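Putative hexose oxidase (Nonomuraea sp. ATCC 39727, PDB 5AWV) binds FAD and probably oxidises a sugar of the glycopeptide antibiotic teicoplanin. Local coordinates at residues A[144-149]-A[241-246]; A[181-186]-A[195-200]; A[474-479]-A[516-521]. All blocks are in the same frame, centred on the assembly; numbering follows the deposited sequence.

In interactions 1 and 2 the segments 144-149 and 181-186 fall in the FAD-binding region, while 241-246 comes from the loop before strand 249-257; interaction 2 falls within the stretch of sequence that interaction 1 brings together. Interaction 3 comes later, in the berberine-like region, on the other side of the chain's centre from interaction 1. The first is a buried crossing of two loops with one hydrogen bond. The second is a regular hairpin, covered on the side of 181-186 and more open along 195-200. In the third, partly buried, no hydrogen bond crosses and one leucine makes the largest share. Interactions 1 and 3 each include an FAD-pocket residue, Gly149 and His517; interaction 2 lies in the sheet nearby.

Interaction 1: A[144-149]-A[241-246]; sequences VTIPGG and RLLPKP. With FAD (flavin-adenine dinucleotide), chain M.
Thr145 and Pro244 hold the tight centre of this contact: the amide of Thr145 N reaches Pro244 O at 2.9 Å, nearly along the C=O axis, although the bond is bent to 139° at the hydrogen. The same oxygen takes a CA-H contact from Val144 CA at 3.2 Å. Beside it Val144 CB meets Leu243 CB at 3.7 Å, the two side chains crossing at about a right angle. Leu243 then runs alongside Ile146, with CD1 3.9 Å from Ile146 CG2. Two loops of the chain cross here, one leaving helix 131-142 and the other leading to strand 249-257, and Leu138 of that helix covers Val144 and Leu243. Thr145 O, pressed by Pro244 CD at 3.4 Å and by Leu243 CB, is buried without a polar partner. Pro246 CB packs on Thr145 CG2 at 4.0 Å. Beyond Ile146 the first loop parts from 241-246, makes an inverse gamma turn centred on Pro147 and arrives at the flavin, where Gly149 CA lies 3.5 Å from FAD O4. The looser side belongs to Lys245, which is partly exposed, starts its side chain away from 144-149 and packs on Asp234 of a second subunit.

Interaction 2: A[181-186]-A[195-200]; sequences AVEVVV and VIVATR
Glu183 OE1 is gripped by three groups beyond the hairpin: a salt bridge from Lys226 and hydrogen bonds with Thr67 and Thr225. With CG anti to the backbone N (chi1 -174°) and the chain extended beyond it, the aliphatic part of Glu183 lies obliquely against its cross-strand neighbours, and CG touches Val195 CG1 at 3.6 Å and Val197 CG2 at 3.9 Å. Glu183 faces Val197 as a non-hydrogen-bonded pair, while Val195 sits diagonally across. Val185 CG2 continues this row against Val195 CG2, and at the other end Ala181 CB meets Thr199 CG2 at 3.9 Å; the hydroxyl of Thr199 is engaged by Asp204 and Glu201.

The backbones run antiparallel at 164°, their axes approaching to 4.7 Å. Val182 with Ala198 and Val184 with Ile196 are the hydrogen-bonded pairs, each joined by two N-H...O=C bonds; Ala198 N to Val182 O, 2.9 Å and 169° at the hydrogen, is nearly straight. On the face of Val182 and Val184, Ile196 and Ala198 pack against helix 207-212 through Leu209 and Trp210. Val186 CG2 reaches Ile196 CD1 at 4.0 Å, the two side chains crossing at about a right angle.

This is the hairpin at one edge of an antiparallel five-stranded sheet of the FAD-binding domain, with 195-199 on its outer strand. Methyls of Val195 and Val197 flank the stem of Glu183 and lie against OE2, while basic and hydroxyl groups meet OE1, a setting that would probably favour the charged form.

Interaction 3: A[474-479]-A[516-521]; sequences PDSDLA and HHALSI
Ala518 and Leu519 are the residues of 516-521 that touch 474-479, and His517 just ahead of them belongs to the FAD pocket. The ring of His517 is stacked with Phe96, has Ser520 CB over the centre of one face at 3.9 Å, and is hydrogen-bonded through NE2 to Gly218 O. The backbone folds back after it: Ser520 N bonds to His517 O, while His517 N donates to Ser520 OG at 3.1 Å and 169°. The backbone bond closes a beta turn, with Ala518 and Leu519 at its bend.

Ala518, exposed to solvent, sets its CB 3.6 Å from Ser476 OG, a van der Waals approach of methyl to hydroxyl.

Leu519 follows and has the largest buried area of the contact. Its CG is anti to the carbonyl carbon (chi1 -67°) and the chain then stretches out, which sends the two methyls forward into the bend of 474-479. There they divide the work: CD1 lies 3.9 Å from Pro474 CB and 3.7 Å from Asp475 N, whereas CD2 meets Ala479 CB at 3.9 Å. The receiving bend is a short 3-10 turn at 476-478, opened by an Asx turn in which Asp477 N donates to Asp475 OD1 at 3.0 Å, from 61° out of the carboxylate plane. The side chain of Asp475, which sets off away from 516-521, is also salt-bridged to Lys365 and Lys367.

Ser520 and Ile521 then lead the chain away, Ile521 packing on Leu502 and Lys506 of helix 499-509. Both sides of the contact share helix 490-495, since Trp490 touches Leu519 and Ala479, and Tyr494 bonds to Asp475 N. Strand 363-371 supplies the lysines that pair with Asp475.

Interaction 1: A[144-149]-A[241-246]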
loop_
_atom_site.group_PDB
_atom_site.type_symbol
_atom_site.label_atom_id
_atom_site.label_comp_id
_atom_site.label_asym_id
_atom_site.label_seq_id
_atom_site.Cartn_x
_atom_site.Cartn_y
_atom_site.Cartn_z
ATOM N N VAL A 144 2.276 4.037 -19.279
ATOM C CA VAL A 144 2.762 2.916 -18.458
ATOM C C VAL A 144 1.957 2.880 -17.167
ATOM O O VAL A 144 1.128 3.752 -16.917
ATOM C CB VAL A 144 4.257 2.898 -18.227
ATOM C CG1 VAL A 144 5.023 2.806 -19.563
ATOM C CG2 VAL A 144 4.770 4.105 -17.394
ATOM N N THR A 145 2.189 1.850 -16.374
ATOM C CA THR A 145 1.630 1.709 -15.069
ATOM C C THR A 145 2.496 0.820 -14.195
ATOM O O THR A 145 3.496 0.250 -14.645
ATOM C CB THR A 145 0.196 1.144 -15.198
ATOM O OG1 THR A 145 -0.556 1.443 -14.019
ATOM C CG2 THR A 145 0.180 -0.399 -15.558
ATOM N N ILE A 146 2.114 0.689 -12.918
ATOM C CA ILE A 146 2.648 -0.405 -12.122
ATOM C C ILE A 146 1.501 -1.258 -11.579
ATOM O O ILE A 146 0.424 -0.707 -11.330
ATOM C CB ILE A 146 3.573 0.078 -10.980
ATOM C CG1 ILE A 146 2.782 0.950 -9.944
ATOM C CG2 ILE A 146 4.815 0.781 -11.529
ATOM C CD1 ILE A 146 3.592 1.403 -8.730
ATOM N N PRO A 147 1.740 -2.560 -11.305
ATOM C CA PRO A 147 0.660 -3.444 -10.916
ATOM C C PRO A 147 0.396 -3.428 -9.417
ATOM O O PRO A 147 0.630 -4.410 -8.696
ATOM C CB PRO A 147 1.159 -4.787 -11.397
ATOM C CG PRO A 147 2.634 -4.693 -11.214
ATOM C CD PRO A 147 2.951 -3.337 -11.653
ATOM N N GLY A 148 -0.082 -2.316 -8.960
ATOM C CA GLY A 148 -0.269 -2.062 -7.563
ATOM C C GLY A 148 -1.697 -2.084 -7.168
ATOM O O GLY A 148 -2.524 -2.628 -7.916
ATOM N N GLY A 149 -2.006 -1.517 -5.998
ATOM C CA GLY A 149 -3.265 -1.646 -5.387
ATOM C C GLY A 149 -4.351 -0.803 -6.014
ATOM O O GLY A 149 -4.071 0.080 -6.817
ATOM N N ARG A 241 8.763 1.994 -22.657
ATOM C CA ARG A 241 8.979 0.532 -22.530
ATOM C C ARG A 241 9.470 0.103 -21.129
ATOM O O ARG A 241 9.650 -1.074 -20.850
ATOM C CB ARG A 241 9.957 0.046 -23.658
ATOM C CG ARG A 241 9.235 -0.054 -24.999
ATOM C CD ARG A 241 10.099 -0.146 -26.247
ATOM N NE ARG A 241 11.137 -1.188 -26.311
ATOM C CZ ARG A 241 10.953 -2.517 -26.257
ATOM N NH1 ARG A 241 9.753 -3.048 -26.056
ATOM N NH2 ARG A 241 12.013 -3.328 -26.347
ATOM N N LEU A 242 9.696 1.056 -20.230
ATOM C CA LEU A 242 10.396 0.739 -18.998
ATOM C C LEU A 242 9.451 0.282 -17.901
ATOM O O LEU A 242 9.933 -0.213 -16.899
ATOM C CB LEU A 242 11.232 1.915 -18.469
ATOM C CG LEU A 242 12.484 2.146 -19.318
ATOM C CD1 LEU A 242 13.065 3.472 -18.900
ATOM C CD2 LEU A 242 13.442 0.976 -19.134
ATOM N N LEU A 243 8.131 0.392 -18.105
ATOM C CA LEU A 243 7.121 -0.210 -17.175
ATOM C C LEU A 243 6.008 -0.837 -17.985
ATOM O O LEU A 243 5.900 -0.538 -19.173
ATOM C CB LEU A 243 6.533 0.838 -16.222
ATOM C CG LEU A 243 7.481 1.158 -15.079
ATOM C CD1 LEU A 243 6.978 2.350 -14.319
ATOM C CD2 LEU A 243 7.820 0.003 -14.135
ATOM N N PRO A 244 5.195 -1.700 -17.366
ATOM C CA PRO A 244 4.070 -2.358 -18.091
ATOM C C PRO A 244 3.091 -1.365 -18.720
ATOM O O PRO A 244 2.862 -0.291 -18.183
ATOM C CB PRO A 244 3.351 -3.105 -16.995
ATOM C CG PRO A 244 4.436 -3.416 -16.011
ATOM C CD PRO A 244 5.338 -2.238 -15.991
ATOM N N LYS A 245 2.632 -1.692 -19.913
ATOM C CA LYS A 245 1.690 -0.884 -20.598
ATOM C C LYS A 245 0.300 -1.298 -20.134
ATOM O O LYS A 245 -0.005 -2.465 -20.239
ATOM C CB LYS A 245 1.826 -1.121 -22.098
ATOM C CG LYS A 245 0.858 -0.254 -22.948
ATOM C CD LYS A 245 1.041 -0.431 -24.475
ATOM C CE LYS A 245 2.524 -0.503 -24.927
ATOM N NZ LYS A 245 3.100 0.630 -25.749
ATOM N N PRO A 246 -0.513 -0.369 -19.567
ATOM C CA PRO A 246 -1.858 -0.858 -19.166
ATOM C C PRO A 246 -2.731 -1.237 -20.390
ATOM O O PRO A 246 -2.459 -0.833 -21.530
ATOM C CB PRO A 246 -2.471 0.356 -18.417
ATOM C CG PRO A 246 -1.899 1.512 -19.161
ATOM C CD PRO A 246 -0.454 1.100 -19.492
HETATM P PA FAD M . 1.529 4.269 6.152
HETATM O O1A FAD M . 0.493 4.015 7.227
HETATM O O2A FAD M . 1.965 5.623 5.831
HETATM O O5B FAD M . 2.802 3.364 6.396
HETATM C C5B FAD M . 2.730 1.921 6.661
HETATM C C4B FAD M . 3.992 1.460 7.319
HETATM O O4B FAD M . 5.159 1.656 6.513
HETATM C C3B FAD M . 4.328 2.108 8.672
HETATM O O3B FAD M . 5.076 1.254 9.571
HETATM C C2B FAD M . 5.153 3.258 8.182
HETATM O O2B FAD M . 5.920 3.775 9.217
HETATM C C1B FAD M . 5.953 2.666 7.070
HETATM N N9A FAD M . 6.355 3.672 6.114
HETATM C C8A FAD M . 5.625 4.563 5.432
HETATM N N7A FAD M . 6.377 5.278 4.567
HETATM C C5A FAD M . 7.622 4.833 4.668
HETATM C C6A FAD M . 8.925 5.212 4.083
HETATM N N6A FAD M . 8.951 6.212 3.207
HETATM N N1A FAD M . 10.015 4.480 4.462
HETATM C C2A FAD M . 9.927 3.480 5.388
HETATM N N3A FAD M . 8.774 3.102 6.004
HETATM C C4A FAD M . 7.638 3.792 5.696
HETATM N N1 FAD M . -2.398 -3.412 -0.430
HETATM C C2 FAD M . -2.270 -4.114 -1.596
HETATM O O2 FAD M . -1.188 -4.692 -1.843
HETATM N N3 FAD M . -3.253 -4.183 -2.507
HETATM C C4 FAD M . -4.385 -3.457 -2.395
HETATM O O4 FAD M . -5.276 -3.495 -3.273
HETATM C C4X FAD M . -4.582 -2.645 -1.187
HETATM N N5 FAD M . -5.710 -1.876 -0.984
HETATM C C5X FAD M . -5.853 -1.044 0.093
HETATM C C6 FAD M . -7.008 -0.239 0.181
HETATM C C7 FAD M . -7.119 0.515 1.380
HETATM C C7M FAD M . -8.380 1.395 1.575
HETATM C C8 FAD M . -6.047 0.545 2.453
HETATM C C8M FAD M . -6.075 1.558 3.572
HETATM C C9 FAD M . -4.891 -0.241 2.254
HETATM C C9A FAD M . -4.773 -1.038 1.153
HETATM N N10 FAD M . -3.640 -1.865 0.927
HETATM C C10 FAD M . -3.493 -2.638 -0.213
HETATM C "C1'" FAD M . -2.547 -1.950 1.950
HETATM C "C2'" FAD M . -1.411 -1.041 1.670
HETATM O "O2'" FAD M . -0.631 -1.676 0.675
HETATM C "C3'" FAD M . -0.653 -1.000 2.944
HETATM O "O3'" FAD M . -1.574 -0.507 3.919
HETATM C "C4'" FAD M . 0.571 -0.053 2.814
HETATM O "O4'" FAD M . 1.493 -0.425 3.842
HETATM C "C5'" FAD M . 0.112 1.365 3.044
HETATM O "O5'" FAD M . 1.195 2.285 2.807
HETATM P P FAD M . 1.032 3.780 3.257
HETATM O O1P FAD M . 2.190 4.549 2.844
HETATM O O2P FAD M . -0.287 4.377 2.850
HETATM O O3P FAD M . 0.869 3.562 4.835
#

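Interaction 2: A[181-186]-A[195-200]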
loop_
_atom_site.group_PDB
_atom_site.type_symbol
_atom_site.label_atom_id
_atom_site.label_comp_id
_atom_site.label_asym_id
_atom_site.label_seq_id
_atom_site.Cartn_x
_atom_site.Cartn_y
_atom_site.Cartn_z
ATOM N N ALA A 181 15.577 0.114 -7.682
ATOM C CA ALA A 181 16.419 0.696 -6.638
ATOM C C ALA A 181 15.681 1.444 -5.614
ATOM O O ALA A 181 14.588 1.968 -5.866
ATOM C CB ALA A 181 17.465 1.652 -7.241
ATOM N N VAL A 182 16.302 1.615 -4.472
ATOM C CA VAL A 182 15.779 2.425 -3.425
ATOM C C VAL A 182 16.856 3.366 -2.888
ATOM O O VAL A 182 18.006 2.967 -2.796
ATOM C CB VAL A 182 15.323 1.716 -2.132
ATOM C CG1 VAL A 182 13.911 1.215 -2.213
ATOM C CG2 VAL A 182 16.274 0.571 -1.702
ATOM N N GLU A 183 16.440 4.513 -2.396
ATOM C CA GLU A 183 17.238 5.437 -1.601
ATOM C C GLU A 183 16.668 5.451 -0.220
ATOM O O GLU A 183 15.497 5.660 -0.011
ATOM C CB GLU A 183 17.208 6.869 -2.165
ATOM C CG GLU A 183 18.153 7.816 -1.427
ATOM C CD GLU A 183 18.079 9.284 -1.960
ATOM O OE1 GLU A 183 17.099 10.048 -1.772
ATOM O OE2 GLU A 183 19.030 9.684 -2.556
ATOM N N VAL A 184 17.496 5.117 0.765
ATOM C CA VAL A 184 17.049 4.937 2.132
ATOM C C VAL A 184 17.968 5.717 3.061
ATOM O O VAL A 184 19.217 5.687 2.884
ATOM C CB VAL A 184 17.167 3.466 2.543
ATOM C CG1 VAL A 184 16.393 3.222 3.841
ATOM C CG2 VAL A 184 16.621 2.574 1.425
ATOM N N VAL A 185 17.365 6.351 4.064
ATOM C CA VAL A 185 18.078 6.993 5.144
ATOM C C VAL A 185 18.107 5.982 6.317
ATOM O O VAL A 185 17.070 5.590 6.838
ATOM C CB VAL A 185 17.467 8.313 5.541
ATOM C CG1 VAL A 185 18.060 8.873 6.805
ATOM C CG2 VAL A 185 17.561 9.311 4.400
ATOM N N VAL A 186 19.300 5.513 6.635
ATOM C CA VAL A 186 19.542 4.564 7.704
ATOM C C VAL A 186 20.373 5.180 8.834
ATOM O O VAL A 186 21.027 6.191 8.615
ATOM C CB VAL A 186 20.309 3.318 7.166
ATOM C CG1 VAL A 186 19.465 2.603 6.108
ATOM C CG2 VAL A 186 21.705 3.684 6.601
ATOM N N VAL A 195 22.720 8.098 3.901
ATOM C CA VAL A 195 21.895 7.853 2.759
ATOM C C VAL A 195 22.552 6.798 1.917
ATOM O O VAL A 195 23.743 6.893 1.605
ATOM C CB VAL A 195 21.751 9.129 1.939
ATOM C CG1 VAL A 195 20.918 8.884 0.664
ATOM C CG2 VAL A 195 21.158 10.207 2.810
ATOM N N ILE A 196 21.772 5.794 1.496
ATOM C CA ILE A 196 22.234 4.741 0.670
ATOM C C ILE A 196 21.325 4.581 -0.544
ATOM O O ILE A 196 20.109 4.470 -0.391
ATOM C CB ILE A 196 22.276 3.416 1.472
ATOM C CG1 ILE A 196 23.281 3.544 2.601
ATOM C CG2 ILE A 196 22.589 2.255 0.545
ATOM C CD1 ILE A 196 23.551 2.291 3.361
ATOM N N VAL A 197 21.908 4.528 -1.736
ATOM C CA VAL A 197 21.185 4.116 -2.902
ATOM C C VAL A 197 21.574 2.658 -3.206
ATOM O O VAL A 197 22.741 2.372 -3.455
ATOM C CB VAL A 197 21.444 5.038 -4.089
ATOM C CG1 VAL A 197 20.780 4.492 -5.341
ATOM C CG2 VAL A 197 20.920 6.424 -3.819
ATOM N N ALA A 198 20.606 1.749 -3.173
ATOM C CA ALA A 198 20.804 0.294 -3.392
ATOM C C ALA A 198 20.007 -0.190 -4.570
ATOM O O ALA A 198 18.819 0.181 -4.717
ATOM C CB ALA A 198 20.397 -0.449 -2.068
ATOM N N THR A 199 20.613 -0.925 -5.505
ATOM C CA THR A 199 19.969 -1.326 -6.686
ATOM C C THR A 199 19.866 -2.839 -6.819
ATOM O O THR A 199 20.568 -3.575 -6.133
ATOM C CB THR A 199 20.675 -0.845 -8.022
ATOM O OG1 THR A 199 21.778 -1.735 -8.334
ATOM C CG2 THR A 199 21.160 0.588 -7.933
ATOM N N ARG A 200 19.123 -3.286 -7.807
ATOM C CA ARG A 200 19.099 -4.695 -8.054
ATOM C C ARG A 200 20.249 -5.291 -8.871
ATOM O O ARG A 200 20.232 -6.458 -9.069
ATOM C CB ARG A 200 17.794 -5.141 -8.630
ATOM C CG ARG A 200 17.563 -5.041 -10.047
ATOM C CD ARG A 200 16.180 -5.685 -10.315
ATOM N NE ARG A 200 15.578 -4.876 -11.337
ATOM C CZ ARG A 200 14.261 -4.707 -11.530
ATOM N NH1 ARG A 200 13.920 -3.982 -12.541
ATOM N NH2 ARG A 200 13.313 -5.340 -10.783
#

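Interaction 3: A[474-479]-A[516-521]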
loop_
_atom_site.group_PDB
_atom_site.type_symbol
_atom_site.label_atom_id
_atom_site.label_comp_id
_atom_site.label_asym_id
_atom_site.label_seq_id
_atom_site.Cartn_x
_atom_site.Cartn_y
_atom_site.Cartn_z
ATOM N N PRO A 474 -0.800 -6.174 7.723
ATOM C CA PRO A 474 -0.305 -6.590 9.039
ATOM C C PRO A 474 -1.440 -6.790 10.073
ATOM O O PRO A 474 -2.406 -6.053 10.098
ATOM C CB PRO A 474 0.582 -5.472 9.466
ATOM C CG PRO A 474 -0.044 -4.274 8.795
ATOM C CD PRO A 474 -0.511 -4.767 7.454
ATOM N N ASP A 475 -1.235 -7.767 10.901
ATOM C CA ASP A 475 -2.191 -8.167 11.968
ATOM C C ASP A 475 -1.384 -8.615 13.229
ATOM O O ASP A 475 -0.830 -9.707 13.239
ATOM C CB ASP A 475 -2.977 -9.323 11.462
ATOM C CG ASP A 475 -3.965 -9.897 12.519
ATOM O OD1 ASP A 475 -4.193 -9.267 13.592
ATOM O OD2 ASP A 475 -4.534 -10.969 12.188
ATOM N N SER A 476 -1.321 -7.731 14.244
ATOM C CA SER A 476 -0.689 -7.983 15.541
ATOM C C SER A 476 -1.177 -9.213 16.269
ATOM O O SER A 476 -0.426 -9.739 17.067
ATOM C CB SER A 476 -0.931 -6.781 16.473
ATOM O OG SER A 476 -0.063 -5.830 15.897
ATOM N N ASP A 477 -2.371 -9.740 15.899
ATOM C CA ASP A 477 -2.898 -10.923 16.497
ATOM C C ASP A 477 -2.033 -12.103 16.168
ATOM O O ASP A 477 -2.032 -13.119 16.936
ATOM C CB ASP A 477 -4.336 -11.258 16.054
ATOM C CG ASP A 477 -5.356 -10.209 16.403
ATOM O OD1 ASP A 477 -5.123 -9.204 17.104
ATOM O OD2 ASP A 477 -6.471 -10.396 15.937
ATOM N N LEU A 478 -1.270 -12.026 15.075
ATOM C CA LEU A 478 -0.436 -13.143 14.691
ATOM C C LEU A 478 0.790 -13.292 15.612
ATOM O O LEU A 478 1.398 -14.342 15.670
ATOM C CB LEU A 478 0.064 -13.037 13.263
ATOM C CG LEU A 478 -1.028 -13.172 12.183
ATOM C CD1 LEU A 478 -0.395 -13.283 10.779
ATOM C CD2 LEU A 478 -1.899 -14.363 12.518
ATOM N N ALA A 479 1.156 -12.225 16.283
ATOM C CA ALA A 479 2.175 -12.250 17.360
ATOM C C ALA A 479 1.559 -12.365 18.759
ATOM O O ALA A 479 2.265 -12.176 19.733
ATOM C CB ALA A 479 2.959 -10.954 17.337
ATOM N N HIS A 516 11.176 0.621 14.541
ATOM C CA HIS A 516 10.470 -0.487 15.108
ATOM C C HIS A 516 8.970 -0.207 15.371
ATOM O O HIS A 516 8.559 0.912 15.458
ATOM C CB HIS A 516 11.200 -1.009 16.419
ATOM C CG HIS A 516 11.095 -0.083 17.581
ATOM N ND1 HIS A 516 10.095 -0.177 18.510
ATOM C CD2 HIS A 516 11.852 0.984 17.944
ATOM C CE1 HIS A 516 10.222 0.806 19.399
ATOM N NE2 HIS A 516 11.279 1.532 19.058
ATOM N N HIS A 517 8.222 -1.303 15.505
ATOM C CA HIS A 517 6.785 -1.341 15.742
ATOM C C HIS A 517 6.374 -2.753 16.051
ATOM O O HIS A 517 7.225 -3.633 16.079
ATOM C CB HIS A 517 6.022 -0.724 14.554
ATOM C CG HIS A 517 6.334 -1.334 13.217
ATOM N ND1 HIS A 517 6.003 -2.632 12.900
ATOM C CD2 HIS A 517 6.950 -0.822 12.125
ATOM C CE1 HIS A 517 6.352 -2.878 11.642
ATOM N NE2 HIS A 517 6.925 -1.792 11.147
ATOM N N ALA A 518 5.069 -3.023 16.269
ATOM C CA ALA A 518 4.565 -4.374 16.704
ATOM C C ALA A 518 4.997 -5.707 15.990
ATOM O O ALA A 518 5.108 -6.757 16.627
ATOM C CB ALA A 518 3.043 -4.331 16.922
ATOM N N LEU A 519 5.297 -5.625 14.718
ATOM C CA LEU A 519 5.636 -6.708 13.842
ATOM C C LEU A 519 6.888 -6.250 13.019
ATOM O O LEU A 519 7.011 -6.532 11.834
ATOM C CB LEU A 519 4.475 -6.939 12.861
ATOM C CG LEU A 519 3.159 -7.460 13.465
ATOM C CD1 LEU A 519 2.152 -7.525 12.344
ATOM C CD2 LEU A 519 3.382 -8.820 14.119
ATOM N N SER A 520 7.843 -5.574 13.689
ATOM C CA SER A 520 9.151 -5.229 13.072
ATOM C C SER A 520 10.173 -6.334 13.250
ATOM O O SER A 520 10.215 -7.047 14.256
ATOM C CB SER A 520 9.640 -3.890 13.534
ATOM O OG SER A 520 9.860 -3.914 14.966
ATOM N N ILE A 521 10.964 -6.515 12.219
ATOM C CA ILE A 521 12.027 -7.496 12.169
ATOM C C ILE A 521 13.010 -7.123 13.318
ATOM O O ILE A 521 13.330 -5.954 13.546
ATOM C CB ILE A 521 12.694 -7.495 10.808
ATOM C CG1 ILE A 521 11.669 -7.897 9.702
ATOM C CG2 ILE A 521 13.862 -8.462 10.790
ATOM C CD1 ILE A 521 12.016 -7.421 8.319
#